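Local coordinates for protein pentalenene synthase (Streptomyces chartreusis NRRL 3882, PDB 6Q4S) that probably converts (2E,6E)-farnesyl diphosphate, with magnesium as cofactor, into the bicyclic sesquiterpenol 7-epi-alpha-eudesmol by 1,10-cyclization, at residues Leu9-Pro14 against Gln302-Gly307; Ala91-Ala95 against His153-Asp158; Leu101-Pro105 against Trp146-Val151. All blocks are in the same frame, centred on the assembly; numbering follows the deposited sequence.

From the N terminus, the chain first supplies the extended residues 9-14, which meet helix 288-313 in interaction 1 and so close a loop of 287 intervening residues, 208 of them helical. The other two contacts fall within that span. Helices 90-103 and 136-161, with helix 118-131 between them in sequence, meet twice: 91-95 with 153-158 (interaction 2) and 101-105 with 146-151 (interaction 3), which closes the inner loop. Their centres are 13 Å apart, and both border the second subunit. Interaction 1, on the opposite side of the chain's centre, touches neither and joins the N-terminal segment to the last modelled helix, 288-313.

Interaction 1: residues Leu9-Pro14 against Gln302-Gly307; sequences LPFDTP and QHWING
Phe11, Asn306 and Thr13 carry the contact in which the N-terminal segment lies, without helix or strand, across helix 288-313 of the all-helical terpene synthase fold. Alternation along the segment supports this: the CB atoms of Leu9, Phe11 and Thr13 point toward the helix, those of Pro10 and Asp12 away. With CG anti to its carbonyl carbon (chi1 -52°), Phe11 sets its ring over Gln302 and Ile305: CD1 is 3.8 Å from Gln302 CG, and CE2 3.8 Å from Ile305 CG2. The ring plane makes 41° with the Gln302 amide and 67° with that of Asn306, so neither amide stacks flat on it. Asn306 runs alongside Leu9, Phe11 and Thr13 in the opposite direction; OD1 lies 3.5 Å from Leu9 CD1, and ND2 3.3 Å from Thr13 CG2. No hydrogen bond crosses the contact, which rests on van der Waals packing. Tyr270 and Gln274 of helix 252-284 also touch Phe11, and Ile305 continues inward to Ala215 and Ile219 of helix 206-228. At the far end, Thr13 OG1 sits in the plane of the His303 ring at its edge, 3.5 Å from CD2.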
ATOM      1  N   LEU A   9       3.682  21.074  26.494  1.00 53.51           N
ATOM      2  CA  LEU A   9       4.342  19.906  25.938  1.00 51.32           C
ATOM      3  C   LEU A   9       5.809  19.939  26.320  1.00 49.84           C
ATOM      4  O   LEU A   9       6.365  21.007  26.359  1.00 56.48           O
ATOM      5  CB  LEU A   9       4.176  19.960  24.405  1.00 53.36           C
ATOM      6  CG  LEU A   9       2.707  19.985  23.918  1.00 53.26           C
ATOM      7  CD1 LEU A   9       2.570  20.024  22.385  1.00 51.45           C
ATOM      8  CD2 LEU A   9       2.006  18.748  24.481  1.00 58.07           C
ATOM      9  N   PRO A  10       6.442  18.786  26.605  1.00 46.85           N
ATOM     10  CA  PRO A  10       7.882  18.755  26.883  1.00 49.43           C
ATOM     11  C   PRO A  10       8.759  18.595  25.625  1.00 54.13           C
ATOM     12  O   PRO A  10       9.590  17.700  25.578  1.00 67.73           O
ATOM     13  CB  PRO A  10       8.014  17.497  27.758  1.00 48.40           C
ATOM     14  CG  PRO A  10       7.023  16.569  27.148  1.00 48.31           C
ATOM     15  CD  PRO A  10       5.838  17.455  26.818  1.00 45.87           C
ATOM     16  N   PHE A  11       8.537  19.395  24.589  1.00 54.19           N
ATOM     17  CA  PHE A  11       9.365  19.335  23.381  1.00 52.57           C
ATOM     18  C   PHE A  11       9.808  20.747  23.135  1.00 46.74           C
ATOM     19  O   PHE A  11       9.117  21.675  23.504  1.00 48.46           O
ATOM     20  CB  PHE A  11       8.573  18.838  22.145  1.00 48.89           C
ATOM     21  CG  PHE A  11       7.837  17.554  22.359  1.00 43.41           C
ATOM     22  CD1 PHE A  11       8.516  16.377  22.563  1.00 41.43           C
ATOM     23  CD2 PHE A  11       6.440  17.514  22.345  1.00 45.88           C
ATOM     24  CE1 PHE A  11       7.834  15.184  22.783  1.00 41.48           C
ATOM     25  CE2 PHE A  11       5.769  16.320  22.548  1.00 39.01           C
ATOM     26  CZ  PHE A  11       6.473  15.146  22.762  1.00 37.89           C
ATOM     27  N   ASP A  12      10.979  20.914  22.541  1.00 54.36           N
ATOM     28  CA  ASP A  12      11.416  22.213  22.003  1.00 58.11           C
ATOM     29  C   ASP A  12      11.818  21.884  20.567  1.00 51.92           C
ATOM     30  O   ASP A  12      12.630  20.959  20.324  1.00 53.05           O
ATOM     31  CB  ASP A  12      12.591  22.785  22.829  1.00 65.95           C
ATOM     32  CG  ASP A  12      13.023  24.160  22.365  1.00 73.20           C
ATOM     33  OD1 ASP A  12      12.156  24.944  21.914  1.00 79.15           O
ATOM     34  OD2 ASP A  12      14.233  24.470  22.470  1.00 83.69           O
ATOM     35  N   THR A  13      11.249  22.597  19.612  1.00 46.59           N
ATOM     36  CA  THR A  13      11.227  22.033  18.265  1.00 46.84           C
ATOM     37  C   THR A  13      11.565  23.123  17.251  1.00 41.39           C
ATOM     38  O   THR A  13      10.949  24.201  17.268  1.00 38.99           O
ATOM     39  CB  THR A  13       9.843  21.264  18.172  1.00 48.32           C
ATOM     40  OG1 THR A  13      10.049  19.866  18.045  1.00 50.70           O
ATOM     41  CG2 THR A  13       8.900  21.824  17.256  1.00 37.49           C
ATOM     42  N   PRO A  14      12.557  22.864  16.347  1.00 44.74           N
ATOM     43  CA  PRO A  14      12.897  23.900  15.358  1.00 42.91           C
ATOM     44  C   PRO A  14      11.816  24.224  14.320  1.00 45.68           C
ATOM     45  O   PRO A  14      10.903  23.441  14.073  1.00 42.59           O
ATOM     46  CB  PRO A  14      14.186  23.370  14.699  1.00 47.13           C
ATOM     47  CG  PRO A  14      14.320  21.935  15.094  1.00 50.06           C
ATOM     48  CD  PRO A  14      13.499  21.717  16.334  1.00 45.71           C
ATOM     49  N   GLN A 302       8.100  14.075  17.196  1.00 36.27           N
ATOM     50  CA  GLN A 302       8.032  15.286  18.034  1.00 33.14           C
ATOM     51  C   GLN A 302       7.734  16.525  17.233  1.00 38.55           C
ATOM     52  O   GLN A 302       6.953  17.412  17.640  1.00 35.54           O
ATOM     53  CB  GLN A 302       9.348  15.489  18.763  1.00 34.39           C
ATOM     54  CG  GLN A 302       9.812  14.330  19.625  1.00 36.32           C
ATOM     55  CD  GLN A 302      11.224  14.558  20.247  1.00 40.56           C
ATOM     56  OE1 GLN A 302      11.978  15.435  19.843  1.00 45.25           O
ATOM     57  NE2 GLN A 302      11.539  13.776  21.250  1.00 40.64           N
ATOM     58  N   HIS A 303       8.324  16.617  16.053  1.00 35.09           N
ATOM     59  CA  HIS A 303       8.025  17.751  15.219  1.00 31.48           C
ATOM     60  C   HIS A 303       6.555  17.826  14.902  1.00 29.49           C
ATOM     61  O   HIS A 303       6.011  18.940  14.753  1.00 29.49           O
ATOM     62  CB  HIS A 303       8.870  17.772  13.902  1.00 32.86           C
ATOM     63  CG  HIS A 303      10.361  17.744  14.130  1.00 40.93           C
ATOM     64  ND1 HIS A 303      11.246  17.139  13.260  1.00 39.39           N
ATOM     65  CD2 HIS A 303      11.115  18.247  15.141  1.00 41.13           C
ATOM     66  CE1 HIS A 303      12.469  17.235  13.744  1.00 43.33           C
ATOM     67  NE2 HIS A 303      12.414  17.884  14.895  1.00 41.28           N
ATOM     68  N   TRP A 304       5.919  16.650  14.720  1.00 28.02           N
ATOM     69  CA  TRP A 304       4.521  16.664  14.387  1.00 30.96           C
ATOM     70  C   TRP A 304       3.643  17.056  15.607  1.00 30.81           C
ATOM     71  O   TRP A 304       2.741  17.886  15.488  1.00 33.49           O
ATOM     72  CB  TRP A 304       4.081  15.331  13.756  1.00 31.23           C
ATOM     73  CG  TRP A 304       3.933  15.553  12.353  1.00 29.87           C
ATOM     74  CD1 TRP A 304       4.873  15.277  11.328  1.00 33.71           C
ATOM     75  CD2 TRP A 304       2.869  16.251  11.739  1.00 30.21           C
ATOM     76  NE1 TRP A 304       4.403  15.742  10.139  1.00 33.73           N
ATOM     77  CE2 TRP A 304       3.181  16.340  10.333  1.00 34.66           C
ATOM     78  CE3 TRP A 304       1.669  16.800  12.215  1.00 30.93           C
ATOM     79  CZ2 TRP A 304       2.346  16.953   9.424  1.00 34.07           C
ATOM     80  CZ3 TRP A 304       0.808  17.427  11.283  1.00 35.31           C
ATOM     81  CH2 TRP A 304       1.162  17.476   9.889  1.00 37.55           C
ATOM     82  N   ILE A 305       3.856  16.391  16.724  1.00 32.82           N
ATOM     83  CA  ILE A 305       3.052  16.683  17.925  1.00 34.84           C
ATOM     84  C   ILE A 305       3.226  18.157  18.318  1.00 34.88           C
ATOM     85  O   ILE A 305       2.224  18.895  18.418  1.00 32.96           O
ATOM     86  CB  ILE A 305       3.432  15.788  19.116  1.00 36.39           C
ATOM     87  CG1 ILE A 305       3.187  14.334  18.802  1.00 37.10           C
ATOM     88  CG2 ILE A 305       2.624  16.245  20.346  1.00 41.72           C
ATOM     89  CD1 ILE A 305       3.805  13.358  19.804  1.00 42.39           C
ATOM     90  N   ASN A 306       4.483  18.633  18.388  1.00 36.15           N
ATOM     91  CA  ASN A 306       4.731  20.016  18.844  1.00 34.76           C
ATOM     92  C   ASN A 306       4.375  21.068  17.849  1.00 37.40           C
ATOM     93  O   ASN A 306       3.691  22.092  18.186  1.00 37.60           O
ATOM     94  CB  ASN A 306       6.137  20.184  19.300  1.00 37.57           C
ATOM     95  CG  ASN A 306       6.276  21.346  20.298  1.00 44.62           C
ATOM     96  OD1 ASN A 306       5.579  21.405  21.321  1.00 40.16           O
ATOM     97  ND2 ASN A 306       7.173  22.271  19.991  1.00 39.56           N
ATOM     98  N   GLY A 307       4.711  20.788  16.588  1.00 37.40           N
ATOM     99  CA  GLY A 307       4.487  21.741  15.534  1.00 38.83           C
ATOM    100  C   GLY A 307       3.040  21.916  15.218  1.00 31.74           C
ATOM    101  O   GLY A 307       2.560  23.020  14.888  1.00 30.72           O
TER

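Interaction 2: residues Ala91-Ala95 against His153-Asp158; sequences ADRIA and HCEEVD
Val157 reaches Ala91 and Ile94 with both methyls: CG1 stands anti to the backbone N (chi1 168°) and CG2 anti to the carbonyl carbon. CG1 comes 3.8 Å from Ala91 CB and also touches Ile94 CD1, while CG2 lies 4.0 Å from Ile94 CG2. In Ile94, CG1 lies anti to the carbonyl carbon (chi1 -74°), which turns CG2 to the valine; the two branched chains pass at a slant. Val157 CG2 also rests over one face of the His153 ring, offset toward its rim.

The short helical segments run nearly antiparallel, at 177°, with axes 9.7 Å apart. The CA pairings agree: Ala91 lies nearest Asp158, and Ala95 nearest Cys154. Alanine stands on the 91-95 side of both close points. Cys154 SG is 3.8 Å from Ala95 CA, and Ala91 CB is 3.6 Å from Asp158 OD1. No direct hydrogen bond joins the segments, but a water lies between them, 2.8 Å from Ala91 O and 3.3 Å from Asp158 OD1, the second a weak bond; with more acceptors near than protons, it need not serve both. The stronger partner of that carboxylate is Arg114 of the second subunit, whose NH2 forms salt bridges with both Asp158 OD1 and Asp92 OD1, probably offsetting their like charges.

Within the terpene synthase fold, the contact pairs helix 90-103 with helix 136-161. Toward the metal site, the side chain of His153 lies about 4 Å from that of Asp80, a probable magnesium ligand of the DDXXD motif, and its ring meets Phe79 at the end of helix 63-79. Beyond helix 136-161, Glu155 OE1 forms a salt bridge with Arg179 of helix 170-180, and Glu155 and Glu156 both touch Phe176, whereas Arg114 of the second subunit lies against Ala91 and Ala95.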
ATOM      1  N   ALA A  91     -20.348  12.262  -2.622  1.00 47.36           N
ATOM      2  CA  ALA A  91     -19.636  11.221  -1.898  1.00 47.61           C
ATOM      3  C   ALA A  91     -19.020  10.135  -2.833  1.00 42.83           C
ATOM      4  O   ALA A  91     -17.863   9.761  -2.633  1.00 44.17           O
ATOM      5  CB  ALA A  91     -20.506  10.622  -0.811  1.00 45.45           C
ATOM      6  N   ASP A  92     -19.715   9.765  -3.911  1.00 36.35           N
ATOM      7  CA  ASP A  92     -19.181   8.880  -4.962  1.00 46.17           C
ATOM      8  C   ASP A  92     -18.043   9.505  -5.785  1.00 42.11           C
ATOM      9  O   ASP A  92     -17.076   8.828  -6.116  1.00 37.13           O
ATOM     10  CB  ASP A  92     -20.247   8.415  -5.964  1.00 47.46           C
ATOM     11  CG  ASP A  92     -21.288   7.469  -5.372  1.00 51.71           C
ATOM     12  OD1 ASP A  92     -21.142   6.936  -4.234  1.00 52.96           O
ATOM     13  OD2 ASP A  92     -22.283   7.241  -6.100  1.00 58.50           O
ATOM     14  N   ARG A  93     -18.163  10.771  -6.146  1.00 37.54           N
ATOM     15  CA  ARG A  93     -17.066  11.436  -6.829  1.00 40.17           C
ATOM     16  C   ARG A  93     -15.828  11.543  -5.914  1.00 33.39           C
ATOM     17  O   ARG A  93     -14.745  11.294  -6.373  1.00 39.73           O
ATOM     18  CB  ARG A  93     -17.486  12.804  -7.369  1.00 45.81           C
ATOM     19  CG  ARG A  93     -16.411  13.501  -8.192  1.00 49.14           C
ATOM     20  CD  ARG A  93     -15.866  12.666  -9.347  1.00 49.13           C
ATOM     21  NE  ARG A  93     -14.911  13.433 -10.129  1.00 52.88           N
ATOM     22  CZ  ARG A  93     -14.326  13.007 -11.239  1.00 57.35           C
ATOM     23  NH1 ARG A  93     -14.560  11.785 -11.690  1.00 59.90           N
ATOM     24  NH2 ARG A  93     -13.473  13.801 -11.895  1.00 59.77           N
ATOM     25  N   ILE A  94     -16.002  11.860  -4.649  1.00 34.19           N
ATOM     26  CA  ILE A  94     -14.901  11.893  -3.682  1.00 37.38           C
ATOM     27  C   ILE A  94     -14.172  10.516  -3.595  1.00 40.73           C
ATOM     28  O   ILE A  94     -12.952  10.463  -3.703  1.00 35.46           O
ATOM     29  CB  ILE A  94     -15.384  12.432  -2.344  1.00 37.98           C
ATOM     30  CG1 ILE A  94     -15.590  13.971  -2.466  1.00 40.39           C
ATOM     31  CG2 ILE A  94     -14.427  12.127  -1.172  1.00 38.26           C
ATOM     32  CD1 ILE A  94     -16.310  14.538  -1.266  1.00 37.46           C
ATOM     33  N   ALA A  95     -14.928   9.420  -3.504  1.00 35.53           N
ATOM     34  CA  ALA A  95     -14.338   8.104  -3.424  1.00 37.46           C
ATOM     35  C   ALA A  95     -13.557   7.808  -4.619  1.00 32.82           C
ATOM     36  O   ALA A  95     -12.505   7.179  -4.518  1.00 37.22           O
ATOM     37  CB  ALA A  95     -15.407   7.008  -3.253  1.00 38.63           C
ATOM     38  N   HIS A 153     -10.781   8.589   5.224  1.00 32.54           N
ATOM     39  CA  HIS A 153     -11.419   9.834   4.799  1.00 31.90           C
ATOM     40  C   HIS A 153     -12.712   9.574   4.027  1.00 33.81           C
ATOM     41  O   HIS A 153     -13.696  10.272   4.242  1.00 33.55           O
ATOM     42  CB  HIS A 153     -10.532  10.694   3.910  1.00 29.07           C
ATOM     43  CG  HIS A 153     -11.182  11.980   3.466  1.00 32.82           C
ATOM     44  ND1 HIS A 153     -11.535  12.979   4.348  1.00 36.62           N
ATOM     45  CD2 HIS A 153     -11.583  12.411   2.245  1.00 37.47           C
ATOM     46  CE1 HIS A 153     -12.094  13.978   3.700  1.00 34.71           C
ATOM     47  NE2 HIS A 153     -12.096  13.684   2.416  1.00 36.92           N
ATOM     48  N   CYS A 154     -12.697   8.634   3.081  1.00 33.02           N
ATOM     49  CA  CYS A 154     -13.938   8.239   2.365  1.00 33.52           C
ATOM     50  C   CYS A 154     -15.013   7.721   3.318  1.00 30.08           C
ATOM     51  O   CYS A 154     -16.199   8.021   3.114  1.00 32.51           O
ATOM     52  CB  CYS A 154     -13.647   7.185   1.274  1.00 33.69           C
ATOM     53  SG  CYS A 154     -12.643   7.867  -0.051  1.00 37.95           S
ATOM     54  N   GLU A 155     -14.645   6.921   4.312  1.00 29.89           N
ATOM     55  CA  GLU A 155     -15.630   6.483   5.326  1.00 33.19           C
ATOM     56  C   GLU A 155     -16.279   7.683   6.089  1.00 39.70           C
ATOM     57  O   GLU A 155     -17.478   7.661   6.433  1.00 38.09           O
ATOM     58  CB  GLU A 155     -15.056   5.497   6.325  1.00 34.33           C
ATOM     59  CG  GLU A 155     -14.696   4.160   5.665  1.00 33.72           C
ATOM     60  CD  GLU A 155     -14.010   3.243   6.605  1.00 34.60           C
ATOM     61  OE1 GLU A 155     -14.060   3.457   7.823  1.00 36.90           O
ATOM     62  OE2 GLU A 155     -13.441   2.248   6.124  1.00 41.12           O
ATOM     63  N   GLU A 156     -15.490   8.714   6.365  1.00 33.64           N
ATOM     64  CA  GLU A 156     -15.996   9.929   7.047  1.00 35.19           C
ATOM     65  C   GLU A 156     -16.976  10.702   6.182  1.00 35.14           C
ATOM     66  O   GLU A 156     -18.057  11.084   6.644  1.00 39.92           O
ATOM     67  CB  GLU A 156     -14.803  10.821   7.407  1.00 41.66           C
ATOM     68  CG  GLU A 156     -15.028  12.092   8.193  1.00 49.90           C
ATOM     69  CD  GLU A 156     -13.658  12.698   8.589  1.00 45.50           C
ATOM     70  OE1 GLU A 156     -12.825  13.057   7.693  1.00 63.61           O
ATOM     71  OE2 GLU A 156     -13.360  12.663   9.772  1.00 52.05           O
ATOM     72  N   VAL A 157     -16.616  10.883   4.932  1.00 31.79           N
ATOM     73  CA  VAL A 157     -17.463  11.473   3.931  1.00 35.33           C
ATOM     74  C   VAL A 157     -18.808  10.737   3.746  1.00 42.86           C
ATOM     75  O   VAL A 157     -19.905  11.419   3.552  1.00 36.72           O
ATOM     76  CB  VAL A 157     -16.733  11.576   2.589  1.00 36.16           C
ATOM     77  CG1 VAL A 157     -17.688  11.908   1.465  1.00 31.83           C
ATOM     78  CG2 VAL A 157     -15.594  12.647   2.636  1.00 37.25           C
ATOM     79  N   ASP A 158     -18.752   9.389   3.721  1.00 37.34           N
ATOM     80  CA  ASP A 158     -19.990   8.602   3.560  1.00 41.34           C
ATOM     81  C   ASP A 158     -20.841   8.708   4.829  1.00 35.81           C
ATOM     82  O   ASP A 158     -22.052   8.780   4.725  1.00 41.02           O
ATOM     83  CB  ASP A 158     -19.736   7.113   3.215  1.00 44.07           C
ATOM     84  CG  ASP A 158     -19.218   6.897   1.796  1.00 51.99           C
ATOM     85  OD1 ASP A 158     -19.657   7.593   0.836  1.00 51.88           O
ATOM     86  OD2 ASP A 158     -18.352   5.982   1.627  1.00 59.98           O
TER
HETATM   87  O   HOH W   1     -16.791   8.844  -0.224  1.00 47.46           O

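Interaction 3: residues Leu101-Pro105 against Trp146-Val151; sequences LIVTP and WGRFLV
The Trp146 indole points its NE1 edge at Leu101 O, in the last part of helix 90-103 of the terpene synthase fold. CG is anti to the backbone N (chi1 176°), carrying the indole across. The oxygen lies in the ring plane, and the NE1-Leu101 O hydrogen bond measures 3.1 Å with an N-H...O angle of 149°. Seen from the acceptor, the donor is 66° out of the carbonyl plane. Pro105 crosses the indole at about a right angle, with CG 4.0 Å from Trp146 CD1. Over one indole face lies Leu150 CD1, offset toward the rim; the same methyl is 3.7 Å from Leu101 CB. Ile102 and Leu150 slide past each other in opposite directions, with Ile102 CG1 3.7 Å from Leu150 CD1, while Ile102 CD1 meets Val151 CG2 at 3.9 Å, nearly perpendicular. The backbones are nearest at Gly147, whose CA is 5.1 Å from Ile102 CA. Val103 and Arg107 of the second subunit pack on Ile102 and Val151. Trp123 NE1, from helix 118-131, also hydrogen-bonds Leu101 O. Four residues on, Pro105 has no N-H to offer, so two indoles satisfy this buried carbonyl instead of the usual helical bond.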
ATOM      1  N   LEU A 101      -5.874   8.970  -5.975  1.00 28.86           N
ATOM      2  CA  LEU A 101      -4.773   9.386  -5.097  1.00 29.52           C
ATOM      3  C   LEU A 101      -4.103   8.200  -4.384  1.00 30.22           C
ATOM      4  O   LEU A 101      -2.875   8.165  -4.163  1.00 28.72           O
ATOM      5  CB  LEU A 101      -5.279  10.422  -4.119  1.00 31.80           C
ATOM      6  CG  LEU A 101      -5.985  11.695  -4.647  1.00 32.46           C
ATOM      7  CD1 LEU A 101      -6.441  12.530  -3.442  1.00 31.01           C
ATOM      8  CD2 LEU A 101      -5.024  12.450  -5.515  1.00 30.38           C
ATOM      9  N   ILE A 102      -4.885   7.171  -4.091  1.00 27.09           N
ATOM     10  CA  ILE A 102      -4.347   5.992  -3.460  1.00 26.85           C
ATOM     11  C   ILE A 102      -3.445   5.221  -4.444  1.00 27.11           C
ATOM     12  O   ILE A 102      -2.389   4.723  -4.056  1.00 27.51           O
ATOM     13  CB  ILE A 102      -5.472   5.046  -2.911  1.00 26.00           C
ATOM     14  CG1 ILE A 102      -6.130   5.728  -1.725  1.00 28.29           C
ATOM     15  CG2 ILE A 102      -4.899   3.684  -2.473  1.00 26.38           C
ATOM     16  CD1 ILE A 102      -7.413   5.075  -1.229  1.00 30.95           C
ATOM     17  N   VAL A 103      -3.826   5.094  -5.700  1.00 27.17           N
ATOM     18  CA  VAL A 103      -3.014   4.240  -6.586  1.00 27.71           C
ATOM     19  C   VAL A 103      -1.797   4.946  -7.143  1.00 28.51           C
ATOM     20  O   VAL A 103      -0.919   4.312  -7.632  1.00 27.36           O
ATOM     21  CB  VAL A 103      -3.839   3.629  -7.711  1.00 29.22           C
ATOM     22  CG1 VAL A 103      -4.977   2.805  -7.153  1.00 29.01           C
ATOM     23  CG2 VAL A 103      -4.436   4.634  -8.638  1.00 30.43           C
ATOM     24  N   THR A 104      -1.713   6.272  -7.034  1.00 28.98           N
ATOM     25  CA  THR A 104      -0.606   7.036  -7.656  1.00 29.32           C
ATOM     26  C   THR A 104       0.718   6.577  -7.084  1.00 26.20           C
ATOM     27  O   THR A 104       1.662   6.339  -7.841  1.00 27.98           O
ATOM     28  CB  THR A 104      -0.884   8.557  -7.541  1.00 32.83           C
ATOM     29  OG1 THR A 104      -1.913   8.899  -8.473  1.00 31.42           O
ATOM     30  CG2 THR A 104       0.326   9.408  -7.784  1.00 34.78           C
ATOM     31  N   PRO A 105       0.804   6.346  -5.757  1.00 28.37           N
ATOM     32  CA  PRO A 105       2.076   5.806  -5.280  1.00 27.11           C
ATOM     33  C   PRO A 105       2.261   4.344  -5.544  1.00 28.44           C
ATOM     34  O   PRO A 105       3.318   3.827  -5.248  1.00 29.87           O
ATOM     35  CB  PRO A 105       2.027   6.020  -3.776  1.00 27.90           C
ATOM     36  CG  PRO A 105       0.993   7.092  -3.576  1.00 28.56           C
ATOM     37  CD  PRO A 105      -0.010   6.865  -4.655  1.00 28.28           C
ATOM     38  N   TRP A 146      -0.683   6.373   3.632  1.00 25.66           N
ATOM     39  CA  TRP A 146      -1.470   7.331   2.853  1.00 27.30           C
ATOM     40  C   TRP A 146      -2.801   6.712   2.400  1.00 28.37           C
ATOM     41  O   TRP A 146      -3.853   7.333   2.491  1.00 26.24           O
ATOM     42  CB  TRP A 146      -0.658   7.694   1.620  1.00 26.06           C
ATOM     43  CG  TRP A 146      -1.276   8.617   0.588  1.00 27.01           C
ATOM     44  CD1 TRP A 146      -1.574   8.276  -0.706  1.00 28.83           C
ATOM     45  CD2 TRP A 146      -1.538  10.018   0.680  1.00 26.38           C
ATOM     46  NE1 TRP A 146      -2.049   9.338  -1.373  1.00 28.35           N
ATOM     47  CE2 TRP A 146      -2.051  10.423  -0.570  1.00 27.26           C
ATOM     48  CE3 TRP A 146      -1.453  10.970   1.709  1.00 29.79           C
ATOM     49  CZ2 TRP A 146      -2.444  11.734  -0.848  1.00 27.57           C
ATOM     50  CZ3 TRP A 146      -1.809  12.294   1.417  1.00 29.33           C
ATOM     51  CH2 TRP A 146      -2.337  12.641   0.158  1.00 29.86           C
ATOM     52  N   GLY A 147      -2.704   5.493   1.891  1.00 26.59           N
ATOM     53  CA  GLY A 147      -3.896   4.730   1.511  1.00 27.24           C
ATOM     54  C   GLY A 147      -4.881   4.485   2.634  1.00 27.90           C
ATOM     55  O   GLY A 147      -6.094   4.696   2.453  1.00 25.67           O
ATOM     56  N   ARG A 148      -4.382   4.069   3.789  1.00 26.32           N
ATOM     57  CA  ARG A 148      -5.275   3.845   4.962  1.00 29.64           C
ATOM     58  C   ARG A 148      -5.985   5.164   5.350  1.00 31.62           C
ATOM     59  O   ARG A 148      -7.187   5.184   5.586  1.00 29.13           O
ATOM     60  CB  ARG A 148      -4.495   3.304   6.162  1.00 29.23           C
ATOM     61  CG  ARG A 148      -3.957   1.893   5.992  1.00 28.71           C
ATOM     62  CD  ARG A 148      -3.287   1.377   7.243  1.00 30.11           C
ATOM     63  NE  ARG A 148      -2.665   0.046   6.899  1.00 29.47           N
ATOM     64  CZ  ARG A 148      -1.394  -0.169   6.682  1.00 27.27           C
ATOM     65  NH1 ARG A 148      -0.511   0.820   6.903  1.00 31.07           N
ATOM     66  NH2 ARG A 148      -0.998  -1.375   6.266  1.00 29.85           N
ATOM     67  N   PHE A 149      -5.245   6.276   5.298  1.00 29.73           N
ATOM     68  CA  PHE A 149      -5.763   7.588   5.545  1.00 27.04           C
ATOM     69  C   PHE A 149      -6.895   7.931   4.595  1.00 28.43           C
ATOM     70  O   PHE A 149      -7.971   8.438   4.997  1.00 30.58           O
ATOM     71  CB  PHE A 149      -4.631   8.668   5.491  1.00 28.33           C
ATOM     72  CG  PHE A 149      -5.139  10.036   5.255  1.00 27.07           C
ATOM     73  CD1 PHE A 149      -5.911  10.660   6.221  1.00 31.01           C
ATOM     74  CD2 PHE A 149      -4.917  10.694   4.045  1.00 30.77           C
ATOM     75  CE1 PHE A 149      -6.362  11.961   6.034  1.00 33.21           C
ATOM     76  CE2 PHE A 149      -5.417  11.965   3.821  1.00 33.63           C
ATOM     77  CZ  PHE A 149      -6.153  12.602   4.857  1.00 35.04           C
ATOM     78  N   LEU A 150      -6.666   7.717   3.317  1.00 27.25           N
ATOM     79  CA  LEU A 150      -7.640   8.136   2.374  1.00 27.50           C
ATOM     80  C   LEU A 150      -8.928   7.275   2.389  1.00 28.34           C
ATOM     81  O   LEU A 150     -10.012   7.815   2.148  1.00 28.50           O
ATOM     82  CB  LEU A 150      -7.072   8.193   0.989  1.00 26.95           C
ATOM     83  CG  LEU A 150      -6.175   9.440   0.688  1.00 30.72           C
ATOM     84  CD1 LEU A 150      -5.464   9.210  -0.619  1.00 31.15           C
ATOM     85  CD2 LEU A 150      -6.995  10.735   0.590  1.00 34.25           C
ATOM     86  N   VAL A 151      -8.774   5.975   2.648  1.00 27.76           N
ATOM     87  CA  VAL A 151      -9.914   5.102   2.822  1.00 28.86           C
ATOM     88  C   VAL A 151     -10.797   5.605   3.991  1.00 30.59           C
ATOM     89  O   VAL A 151     -12.019   5.741   3.852  1.00 29.94           O
ATOM     90  CB  VAL A 151      -9.491   3.655   3.062  1.00 30.08           C
ATOM     91  CG1 VAL A 151     -10.726   2.802   3.482  1.00 35.31           C
ATOM     92  CG2 VAL A 151      -8.848   3.049   1.780  1.00 31.53           C
TER